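Local coordinates for protein RNA-dependent RNA Polymerase (Bombyx mori cytoplasmic polyhedrosis virus, PDB 6TZ0) that catalyses RNA-templated RNA synthesis, transcribing the double-stranded viral genome into plus strands and probably also making the complementary minus strands, at residues 758-763 / 843-848; 773-778 / 858-863; 764-769 / 1144-1149. One frame throughout, in Å; residues are numbered along the deposited sequence.

Contact 1. Residues 758-763 / 843-848; sequences MELNAL and GEYPAY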
loop_
_atom_site.group_PDB
_atom_site.type_symbol
_atom_site.label_atom_id
_atom_site.label_comp_id
_atom_site.label_asym_id
_atom_site.label_seq_id
_atom_site.Cartn_x
_atom_site.Cartn_y
_atom_site.Cartn_z
ATOM N N MET A 758 -18.888 -6.341 -17.039
ATOM C CA MET A 758 -17.466 -6.182 -17.319
ATOM C C MET A 758 -16.617 -6.821 -16.227
ATOM O O MET A 758 -15.598 -7.459 -16.519
ATOM C CB MET A 758 -17.120 -4.702 -17.479
ATOM C CG MET A 758 -15.708 -4.461 -17.988
ATOM S SD MET A 758 -15.256 -2.732 -18.208
ATOM C CE MET A 758 -14.955 -2.239 -16.516
ATOM N N GLU A 759 -17.048 -6.697 -14.971
ATOM C CA GLU A 759 -16.357 -7.350 -13.863
ATOM C C GLU A 759 -16.462 -8.866 -13.954
ATOM O O GLU A 759 -15.479 -9.581 -13.707
ATOM C CB GLU A 759 -16.930 -6.850 -12.540
ATOM C CG GLU A 759 -16.283 -7.435 -11.307
ATOM C CD GLU A 759 -16.869 -6.877 -10.027
ATOM O OE1 GLU A 759 -17.794 -6.040 -10.107
ATOM O OE2 GLU A 759 -16.407 -7.275 -8.939
ATOM N N LEU A 760 -17.642 -9.371 -14.323
ATOM C CA LEU A 760 -17.822 -10.810 -14.473
ATOM C C LEU A 760 -16.979 -11.356 -15.619
ATOM O O LEU A 760 -16.364 -12.418 -15.482
ATOM C CB LEU A 760 -19.310 -11.128 -14.662
ATOM C CG LEU A 760 -19.885 -12.551 -14.609
ATOM C CD1 LEU A 760 -19.852 -13.265 -15.948
ATOM C CD2 LEU A 760 -19.152 -13.381 -13.569
ATOM N N ASN A 761 -16.906 -10.628 -16.736
ATOM C CA ASN A 761 -16.088 -11.061 -17.863
ATOM C C ASN A 761 -14.604 -11.021 -17.529
ATOM O O ASN A 761 -13.849 -11.897 -17.961
ATOM C CB ASN A 761 -16.374 -10.201 -19.091
ATOM C CG ASN A 761 -17.700 -10.527 -19.728
ATOM O OD1 ASN A 761 -18.079 -11.691 -19.829
ATOM N ND2 ASN A 761 -18.405 -9.506 -20.183
ATOM N N ALA A 762 -14.170 -10.034 -16.742
ATOM C CA ALA A 762 -12.768 -9.987 -16.337
ATOM C C ALA A 762 -12.416 -11.139 -15.402
ATOM O O ALA A 762 -11.337 -11.728 -15.521
ATOM C CB ALA A 762 -12.451 -8.648 -15.679
ATOM N N LEU A 763 -13.320 -11.499 -14.488
ATOM C CA LEU A 763 -13.047 -12.627 -13.597
ATOM C C LEU A 763 -13.074 -13.962 -14.333
ATOM O O LEU A 763 -12.277 -14.861 -14.024
ATOM C CB LEU A 763 -14.055 -12.636 -12.454
ATOM C CG LEU A 763 -13.933 -11.529 -11.415
ATOM C CD1 LEU A 763 -15.134 -11.556 -10.518
ATOM C CD2 LEU A 763 -12.684 -11.717 -10.593
ATOM N N GLY A 843 -23.872 -7.051 -22.497
ATOM C CA GLY A 843 -23.165 -7.981 -21.646
ATOM C C GLY A 843 -21.801 -8.351 -22.186
ATOM O O GLY A 843 -20.868 -8.568 -21.405
ATOM N N GLU A 844 -21.690 -8.407 -23.519
ATOM C CA GLU A 844 -20.488 -8.826 -24.252
ATOM C C GLU A 844 -20.025 -10.213 -23.814
ATOM O O GLU A 844 -18.846 -10.455 -23.560
ATOM C CB GLU A 844 -19.357 -7.805 -24.116
ATOM C CG GLU A 844 -19.628 -6.480 -24.780
ATOM C CD GLU A 844 -18.478 -5.517 -24.624
ATOM O OE1 GLU A 844 -17.506 -5.863 -23.925
ATOM O OE2 GLU A 844 -18.549 -4.408 -25.189
ATOM N N TYR A 845 -20.970 -11.123 -23.729
ATOM C CA TYR A 845 -20.681 -12.459 -23.257
ATOM C C TYR A 845 -20.671 -13.435 -24.434
ATOM O O TYR A 845 -21.367 -13.207 -25.426
ATOM C CB TYR A 845 -21.728 -12.877 -22.216
ATOM C CG TYR A 845 -21.383 -14.106 -21.439
ATOM C CD1 TYR A 845 -20.438 -14.055 -20.432
ATOM C CD2 TYR A 845 -21.993 -15.315 -21.712
ATOM C CE1 TYR A 845 -20.102 -15.166 -19.729
ATOM C CE2 TYR A 845 -21.669 -16.438 -21.005
ATOM C CZ TYR A 845 -20.724 -16.353 -20.014
ATOM O OH TYR A 845 -20.383 -17.462 -19.301
ATOM N N PRO A 846 -19.845 -14.485 -24.389
ATOM C CA PRO A 846 -19.842 -15.469 -25.481
ATOM C C PRO A 846 -21.152 -16.235 -25.585
ATOM O O PRO A 846 -21.720 -16.676 -24.587
ATOM C CB PRO A 846 -18.684 -16.398 -25.108
ATOM C CG PRO A 846 -17.801 -15.565 -24.288
ATOM C CD PRO A 846 -18.688 -14.671 -23.500
ATOM N N ALA A 847 -21.616 -16.401 -26.816
ATOM C CA ALA A 847 -22.956 -16.891 -27.090
ATOM C C ALA A 847 -22.964 -18.356 -27.503
ATOM O O ALA A 847 -21.960 -18.916 -27.938
ATOM C CB ALA A 847 -23.618 -16.044 -28.180
ATOM N N TYR A 848 -24.129 -18.965 -27.351
ATOM C CA TYR A 848 -24.424 -20.315 -27.812
ATOM C C TYR A 848 -24.953 -20.260 -29.241
ATOM O O TYR A 848 -25.256 -19.176 -29.741
ATOM C CB TYR A 848 -25.423 -20.955 -26.847
ATOM C CG TYR A 848 -24.828 -21.334 -25.517
ATOM C CD1 TYR A 848 -24.215 -22.564 -25.341
ATOM C CD2 TYR A 848 -24.860 -20.455 -24.445
ATOM C CE1 TYR A 848 -23.664 -22.916 -24.138
ATOM C CE2 TYR A 848 -24.313 -20.799 -23.231
ATOM C CZ TYR A 848 -23.716 -22.030 -23.086
ATOM O OH TYR A 848 -23.164 -22.381 -21.884
#
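Asn761, on the helix 754-766, reaches across to the loop 843-848 and uses both ends of its amide there. The nitrogen makes the one hydrogen bond of the contact: ND2 donates to the backbone O of Gly843 over 2.9 Å. The bond is bent at the hydrogen, with an N-H...O angle of 139°, yet the carbonyl oxygen lies in the amide plane and is approached nearly along the C=O axis. The other end of the group, OD1, comes up to the edge of the Tyr845 ring, close to the ring plane, 3.4 Å from CD1. Amide and ring are nearly coplanar, their planes 21° apart, so the oxygen faces the C-H rim of the tyrosine. The first torsion of Asn761, which sets CG opposite the carbonyl carbon, extends the amide from the helix toward the loop.

In Tyr845 CG lies opposite the backbone N (chi1 -167°). This carries its ring up beside the helix, where CD1 of Leu760 packs obliquely against CE1 at 4.2 Å. Pro846, the next residue in the loop, lays its CD over one face of the same ring. The phenol hydroxyl points to the backbone O of Lys778 on the following helix, a probable hydrogen bond whose modelled length is too short to be trusted, and Arg867 donates to the backbone O of Glu844.

Chemically, one buried amide satisfies a loop carbonyl and at the same time sets a partly negative oxygen against the weakly positive rim of an aromatic ring, a pairing that would fix which way round the amide sits.

Contact 2. Residues 773-778 / 858-863; sequences RPEGLK and TEDESM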
loop_
_atom_site.group_PDB
_atom_site.type_symbol
_atom_site.label_atom_id
_atom_site.label_comp_id
_atom_site.label_asym_id
_atom_site.label_seq_id
_atom_site.Cartn_x
_atom_site.Cartn_y
_atom_site.Cartn_z
ATOM N N ARG A 773 -12.069 -27.290 -17.207
ATOM C CA ARG A 773 -13.147 -27.359 -18.192
ATOM C C ARG A 773 -13.748 -25.967 -18.355
ATOM O O ARG A 773 -14.604 -25.556 -17.556
ATOM C CB ARG A 773 -14.216 -28.375 -17.798
ATOM C CG ARG A 773 -15.276 -28.563 -18.861
ATOM C CD ARG A 773 -16.290 -29.649 -18.543
ATOM N NE ARG A 773 -17.147 -29.340 -17.403
ATOM C CZ ARG A 773 -17.247 -30.096 -16.317
ATOM N NH1 ARG A 773 -16.553 -31.218 -16.220
ATOM N NH2 ARG A 773 -18.057 -29.741 -15.333
ATOM N N PRO A 774 -13.323 -25.210 -19.372
ATOM C CA PRO A 774 -13.827 -23.836 -19.536
ATOM C C PRO A 774 -15.261 -23.737 -20.036
ATOM O O PRO A 774 -15.871 -22.667 -19.894
ATOM C CB PRO A 774 -12.852 -23.231 -20.554
ATOM C CG PRO A 774 -11.637 -24.071 -20.466
ATOM C CD PRO A 774 -12.127 -25.450 -20.193
ATOM N N GLU A 775 -15.821 -24.803 -20.609
ATOM C CA GLU A 775 -17.171 -24.733 -21.161
ATOM C C GLU A 775 -18.228 -24.693 -20.059
ATOM O O GLU A 775 -19.211 -23.941 -20.154
ATOM C CB GLU A 775 -17.396 -25.920 -22.098
ATOM C CG GLU A 775 -18.759 -25.951 -22.759
ATOM C CD GLU A 775 -18.974 -24.810 -23.733
ATOM O OE1 GLU A 775 -17.985 -24.328 -24.329
ATOM O OE2 GLU A 775 -20.137 -24.387 -23.898
ATOM N N GLY A 776 -18.040 -25.487 -19.002
ATOM C CA GLY A 776 -18.921 -25.398 -17.850
ATOM C C GLY A 776 -18.806 -24.073 -17.131
ATOM O O GLY A 776 -19.785 -23.574 -16.572
ATOM N N LEU A 777 -17.625 -23.468 -17.172
ATOM C CA LEU A 777 -17.448 -22.122 -16.653
ATOM C C LEU A 777 -18.178 -21.093 -17.512
ATOM O O LEU A 777 -18.692 -20.094 -16.991
ATOM C CB LEU A 777 -15.951 -21.842 -16.547
ATOM C CG LEU A 777 -15.361 -20.556 -15.998
ATOM C CD1 LEU A 777 -14.163 -20.902 -15.169
ATOM C CD2 LEU A 777 -14.897 -19.755 -17.166
ATOM N N LYS A 778 -18.272 -21.339 -18.824
ATOM C CA LYS A 778 -19.079 -20.466 -19.674
ATOM C C LYS A 778 -20.561 -20.592 -19.341
ATOM O O LYS A 778 -21.289 -19.589 -19.309
ATOM C CB LYS A 778 -18.835 -20.768 -21.154
ATOM C CG LYS A 778 -19.512 -19.763 -22.087
ATOM C CD LYS A 778 -19.001 -19.852 -23.518
ATOM C CE LYS A 778 -19.650 -20.963 -24.316
ATOM N NZ LYS A 778 -21.030 -20.582 -24.704
ATOM N N THR A 858 -25.455 -20.690 -35.763
ATOM C CA THR A 858 -24.236 -19.925 -35.584
ATOM C C THR A 858 -23.259 -20.704 -34.703
ATOM O O THR A 858 -23.560 -21.781 -34.188
ATOM C CB THR A 858 -24.538 -18.558 -34.974
ATOM O OG1 THR A 858 -25.086 -18.730 -33.664
ATOM C CG2 THR A 858 -25.533 -17.801 -35.832
ATOM N N GLU A 859 -22.072 -20.150 -34.530
ATOM C CA GLU A 859 -21.009 -20.877 -33.855
ATOM C C GLU A 859 -21.074 -20.705 -32.344
ATOM O O GLU A 859 -21.363 -19.619 -31.837
ATOM C CB GLU A 859 -19.657 -20.418 -34.397
ATOM C CG GLU A 859 -19.411 -20.938 -35.801
ATOM C CD GLU A 859 -18.200 -20.330 -36.454
ATOM O OE1 GLU A 859 -17.684 -19.326 -35.924
ATOM O OE2 GLU A 859 -17.759 -20.865 -37.492
ATOM N N ASP A 860 -20.827 -21.802 -31.630
ATOM C CA ASP A 860 -20.711 -21.791 -30.175
ATOM C C ASP A 860 -19.446 -21.029 -29.824
ATOM O O ASP A 860 -18.340 -21.557 -29.948
ATOM C CB ASP A 860 -20.671 -23.219 -29.638
ATOM C CG ASP A 860 -20.846 -23.295 -28.130
ATOM O OD1 ASP A 860 -21.010 -22.248 -27.472
ATOM O OD2 ASP A 860 -20.813 -24.423 -27.602
ATOM N N GLU A 861 -19.610 -19.779 -29.396
ATOM C CA GLU A 861 -18.479 -18.875 -29.257
ATOM C C GLU A 861 -17.608 -19.293 -28.086
ATOM O O GLU A 861 -18.088 -19.452 -26.962
ATOM C CB GLU A 861 -18.961 -17.441 -29.082
ATOM C CG GLU A 861 -19.690 -16.904 -30.289
ATOM C CD GLU A 861 -20.101 -15.461 -30.132
ATOM O OE1 GLU A 861 -19.893 -14.900 -29.040
ATOM O OE2 GLU A 861 -20.639 -14.888 -31.099
ATOM N N SER A 862 -16.327 -19.485 -28.361
ATOM C CA SER A 862 -15.422 -20.114 -27.423
ATOM C C SER A 862 -14.966 -19.106 -26.377
ATOM O O SER A 862 -15.384 -17.949 -26.357
ATOM C CB SER A 862 -14.240 -20.724 -28.172
ATOM O OG SER A 862 -13.359 -21.389 -27.291
ATOM N N MET A 863 -14.069 -19.541 -25.505
ATOM C CA MET A 863 -13.576 -18.687 -24.438
ATOM C C MET A 863 -12.517 -17.705 -24.907
ATOM O O MET A 863 -12.008 -16.932 -24.091
ATOM C CB MET A 863 -13.020 -19.550 -23.310
ATOM C CG MET A 863 -14.053 -20.493 -22.752
ATOM S SD MET A 863 -15.510 -19.599 -22.213
ATOM C CE MET A 863 -14.831 -18.732 -20.823
#
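Met863 and Lys778 bury the most surface here, and they lie against each other: SD of Met863 is 3.7 Å from CB of Lys778 and touches the aliphatic chain again at CD. The methionine is folded, bent at both chi2 and chi3, which turns its sulfur and methyl group back over the first turn of the helix 774-786. Its CG rests on CB of Pro774 at 3.7 Å, and its CE meets CD2 of Leu777 at 3.8 Å. One side chain thus spans three helix residues, and Ile764 of the preceding helix packs against both Met863 and Leu777.

Lys778 leaves the helix with CG opposite its backbone N (chi1 -172°), runs past the methionine and then bends at its last two torsions. CE passes 3.4 Å from the backbone O of Glu861, and NZ ends at Asp860, in a salt bridge of 3.2 Å to OD1, nearly in line with its C-O bond. Glu775, one turn back on the helix, adds a long ion pair to the same ammonium. Its OE2 also comes within 3.8 Å of OD2 of Asp860, the two carboxylates approaching from opposite directions with their planes 74° apart; the lysine charge they share would probably ease that closeness. The ring of Tyr848 makes a cation-pi contact with Lys778 as well.

What results is a three-residue salt-bridge network, Glu775-Lys778-Asp860, bordering an apolar patch, by which the extended segment 858-863 is fastened across the N-terminal turn of the helix 774-786.

Contact 3. Residues 764-769 / 1144-1149; sequences IDDLLF and SPRQLF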
loop_
_atom_site.group_PDB
_atom_site.type_symbol
_atom_site.label_atom_id
_atom_site.label_comp_id
_atom_site.label_asym_id
_atom_site.label_seq_id
_atom_site.Cartn_x
_atom_site.Cartn_y
_atom_site.Cartn_z
ATOM N N ILE A 764 -13.981 -14.103 -15.302
ATOM C CA ILE A 764 -14.028 -15.294 -16.143
ATOM C C ILE A 764 -12.762 -15.412 -16.987
ATOM O O ILE A 764 -12.200 -16.503 -17.135
ATOM C CB ILE A 764 -15.313 -15.269 -16.997
ATOM C CG1 ILE A 764 -16.544 -15.554 -16.132
ATOM C CG2 ILE A 764 -15.252 -16.214 -18.165
ATOM C CD1 ILE A 764 -16.511 -16.882 -15.444
ATOM N N ASP A 765 -12.260 -14.288 -17.504
ATOM C CA ASP A 765 -11.011 -14.315 -18.254
ATOM C C ASP A 765 -9.809 -14.575 -17.353
ATOM O O ASP A 765 -8.810 -15.137 -17.812
ATOM C CB ASP A 765 -10.829 -13.008 -19.015
ATOM C CG ASP A 765 -11.833 -12.846 -20.133
ATOM O OD1 ASP A 765 -12.302 -13.872 -20.662
ATOM O OD2 ASP A 765 -12.154 -11.691 -20.484
ATOM N N ASP A 766 -9.880 -14.187 -16.079
ATOM C CA ASP A 766 -8.813 -14.542 -15.150
ATOM C C ASP A 766 -8.829 -16.020 -14.791
ATOM O O ASP A 766 -7.774 -16.575 -14.477
ATOM C CB ASP A 766 -8.907 -13.723 -13.865
ATOM C CG ASP A 766 -8.629 -12.262 -14.076
ATOM O OD1 ASP A 766 -7.923 -11.924 -15.042
ATOM O OD2 ASP A 766 -9.105 -11.444 -13.263
ATOM N N LEU A 767 -9.992 -16.665 -14.820
ATOM C CA LEU A 767 -10.099 -18.094 -14.546
ATOM C C LEU A 767 -9.927 -18.971 -15.775
ATOM O O LEU A 767 -10.511 -20.050 -15.818
ATOM C CB LEU A 767 -11.456 -18.425 -13.925
ATOM C CG LEU A 767 -11.815 -18.142 -12.477
ATOM C CD1 LEU A 767 -13.290 -18.392 -12.313
ATOM C CD2 LEU A 767 -11.031 -19.079 -11.596
ATOM N N LEU A 768 -9.172 -18.546 -16.783
ATOM C CA LEU A 768 -9.332 -19.179 -18.088
ATOM C C LEU A 768 -8.288 -20.269 -18.320
ATOM O O LEU A 768 -8.621 -21.357 -18.800
ATOM C CB LEU A 768 -9.285 -18.123 -19.186
ATOM C CG LEU A 768 -10.076 -18.441 -20.457
ATOM C CD1 LEU A 768 -10.478 -17.139 -21.086
ATOM C CD2 LEU A 768 -9.330 -19.270 -21.459
ATOM N N PHE A 769 -7.013 -19.990 -18.034
ATOM C CA PHE A 769 -6.001 -21.034 -18.173
ATOM C C PHE A 769 -5.731 -21.781 -16.881
ATOM O O PHE A 769 -5.022 -22.787 -16.903
ATOM C CB PHE A 769 -4.655 -20.516 -18.705
ATOM C CG PHE A 769 -4.610 -20.287 -20.191
ATOM C CD1 PHE A 769 -5.754 -20.066 -20.930
ATOM C CD2 PHE A 769 -3.427 -20.505 -20.872
ATOM C CE1 PHE A 769 -5.697 -19.904 -22.282
ATOM C CE2 PHE A 769 -3.361 -20.357 -22.237
ATOM C CZ PHE A 769 -4.505 -20.060 -22.944
ATOM N N SER A 1144 -7.730 -9.835 -24.115
ATOM C CA SER A 1144 -7.105 -9.631 -22.818
ATOM C C SER A 1144 -5.890 -10.534 -22.677
ATOM O O SER A 1144 -5.854 -11.624 -23.254
ATOM C CB SER A 1144 -8.103 -9.913 -21.684
ATOM O OG SER A 1144 -7.505 -9.745 -20.413
ATOM N N PRO A 1145 -4.866 -10.095 -21.938
ATOM C CA PRO A 1145 -3.690 -10.956 -21.743
ATOM C C PRO A 1145 -3.950 -12.184 -20.886
ATOM O O PRO A 1145 -3.299 -13.210 -21.103
ATOM C CB PRO A 1145 -2.676 -10.015 -21.084
ATOM C CG PRO A 1145 -3.099 -8.664 -21.501
ATOM C CD PRO A 1145 -4.588 -8.703 -21.550
ATOM N N ARG A 1146 -4.861 -12.117 -19.911
ATOM C CA ARG A 1146 -5.241 -13.319 -19.177
ATOM C C ARG A 1146 -6.046 -14.276 -20.037
ATOM O O ARG A 1146 -6.079 -15.476 -19.755
ATOM C CB ARG A 1146 -6.049 -12.954 -17.933
ATOM C CG ARG A 1146 -5.267 -12.209 -16.888
ATOM C CD ARG A 1146 -4.289 -13.141 -16.217
ATOM N NE ARG A 1146 -3.501 -12.472 -15.191
ATOM C CZ ARG A 1146 -2.511 -13.054 -14.528
ATOM N NH1 ARG A 1146 -1.839 -12.375 -13.611
ATOM N NH2 ARG A 1146 -2.195 -14.315 -14.782
ATOM N N GLN A 1147 -6.695 -13.763 -21.076
ATOM C CA GLN A 1147 -7.485 -14.589 -21.975
ATOM C C GLN A 1147 -6.586 -15.311 -22.974
ATOM O O GLN A 1147 -6.743 -16.512 -23.210
ATOM C CB GLN A 1147 -8.512 -13.702 -22.683
ATOM C CG GLN A 1147 -9.559 -14.432 -23.482
ATOM C CD GLN A 1147 -10.556 -13.490 -24.116
ATOM O OE1 GLN A 1147 -10.394 -12.273 -24.060
ATOM N NE2 GLN A 1147 -11.603 -14.045 -24.701
ATOM N N LEU A 1148 -5.653 -14.580 -23.579
ATOM C CA LEU A 1148 -4.674 -15.133 -24.517
ATOM C C LEU A 1148 -3.334 -15.296 -23.800
ATOM O O LEU A 1148 -2.358 -14.603 -24.078
ATOM C CB LEU A 1148 -4.543 -14.222 -25.742
ATOM C CG LEU A 1148 -5.473 -14.219 -26.966
ATOM C CD1 LEU A 1148 -5.314 -15.415 -27.836
ATOM C CD2 LEU A 1148 -6.917 -14.150 -26.573
ATOM N N PHE A 1149 -3.301 -16.238 -22.859
ATOM C CA PHE A 1149 -2.192 -16.324 -21.911
ATOM C C PHE A 1149 -0.949 -16.946 -22.547
ATOM O O PHE A 1149 0.106 -16.311 -22.608
ATOM C CB PHE A 1149 -2.655 -17.112 -20.684
ATOM C CG PHE A 1149 -1.652 -17.208 -19.572
ATOM C CD1 PHE A 1149 -1.474 -16.158 -18.690
ATOM C CD2 PHE A 1149 -0.935 -18.369 -19.373
ATOM C CE1 PHE A 1149 -0.563 -16.253 -17.655
ATOM C CE2 PHE A 1149 -0.029 -18.470 -18.343
ATOM C CZ PHE A 1149 0.158 -17.411 -17.482
#
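Phe769 turns one face of its ring to Phe1149, whose CB sits above it in a CH-pi contact, 3.7 Å from the ring centroid and offset a little toward the rim. The phenylalanine rings themselves meet obliquely, with planes at 65° and centroids 5.7 Å apart. Since CG of Phe1149 lies opposite its backbone N, its ring leads away from Phe769 and still touches it through CD2, while CB makes the nearest approach, 3.5 Å from CD2 of Phe769.

Gln1147 extends alongside the C-terminal end of the helix 754-766. Its amide stacks on the carboxylate of Asp765, the planes 18° apart, with OD1 of Asp765 3.9 Å from CD of Gln1147. This is contact of flat groups and not a bond: the carboxylate is in a salt bridge to Arg867, while NE2 of Gln1147 donates to the backbone O of Met863 and of Thr865. CD1 of Leu768 packs on CG of the glutamine at 3.7 Å.

Arg1146 and Asp766 are oppositely charged, yet the carboxylate meets the aliphatic part of the arginine, not its guanidinium. OD1 of Asp766 lies 3.2 Å from CG of Arg1146, and the carboxylate and guanidinium planes stand at 84°. NE is 4.5 Å from that oxygen, which sits well out of the guanidinium plane, so any attraction is by charge alone.

The contact joins the C-terminal end of the helix 754-766 and the residues following it to the loop between the strands 1141-1142 and 1162-1163. Around it, Ile764 and Leu767 pack on the helix 774-786, and Leu1148 packs on the helix 1174-1188.

The three contacts form a compact cluster, their centres about 11 to 13 Å apart, built round two successive helices. Contacts 1 and 3 share the helix 754-766, and contact 2 uses the first turn of the helix 774-786. Along the chain the order is 758-763, 764-769, 773-778, 843-848, 858-863 and 1144-1149, so contact 1 crosses the other two, whereas contact 2 falls within the span of contact 3. Direct touches join contact 2 to each neighbour: Ala847 to Glu861 through their backbones, and the backbone O of Met863 to CD1 of Leu768. Residues far apart in sequence, including a loop of the C-terminal family region, are thereby gathered onto one helical pair, away from the nucleotide- and magnesium-binding sites.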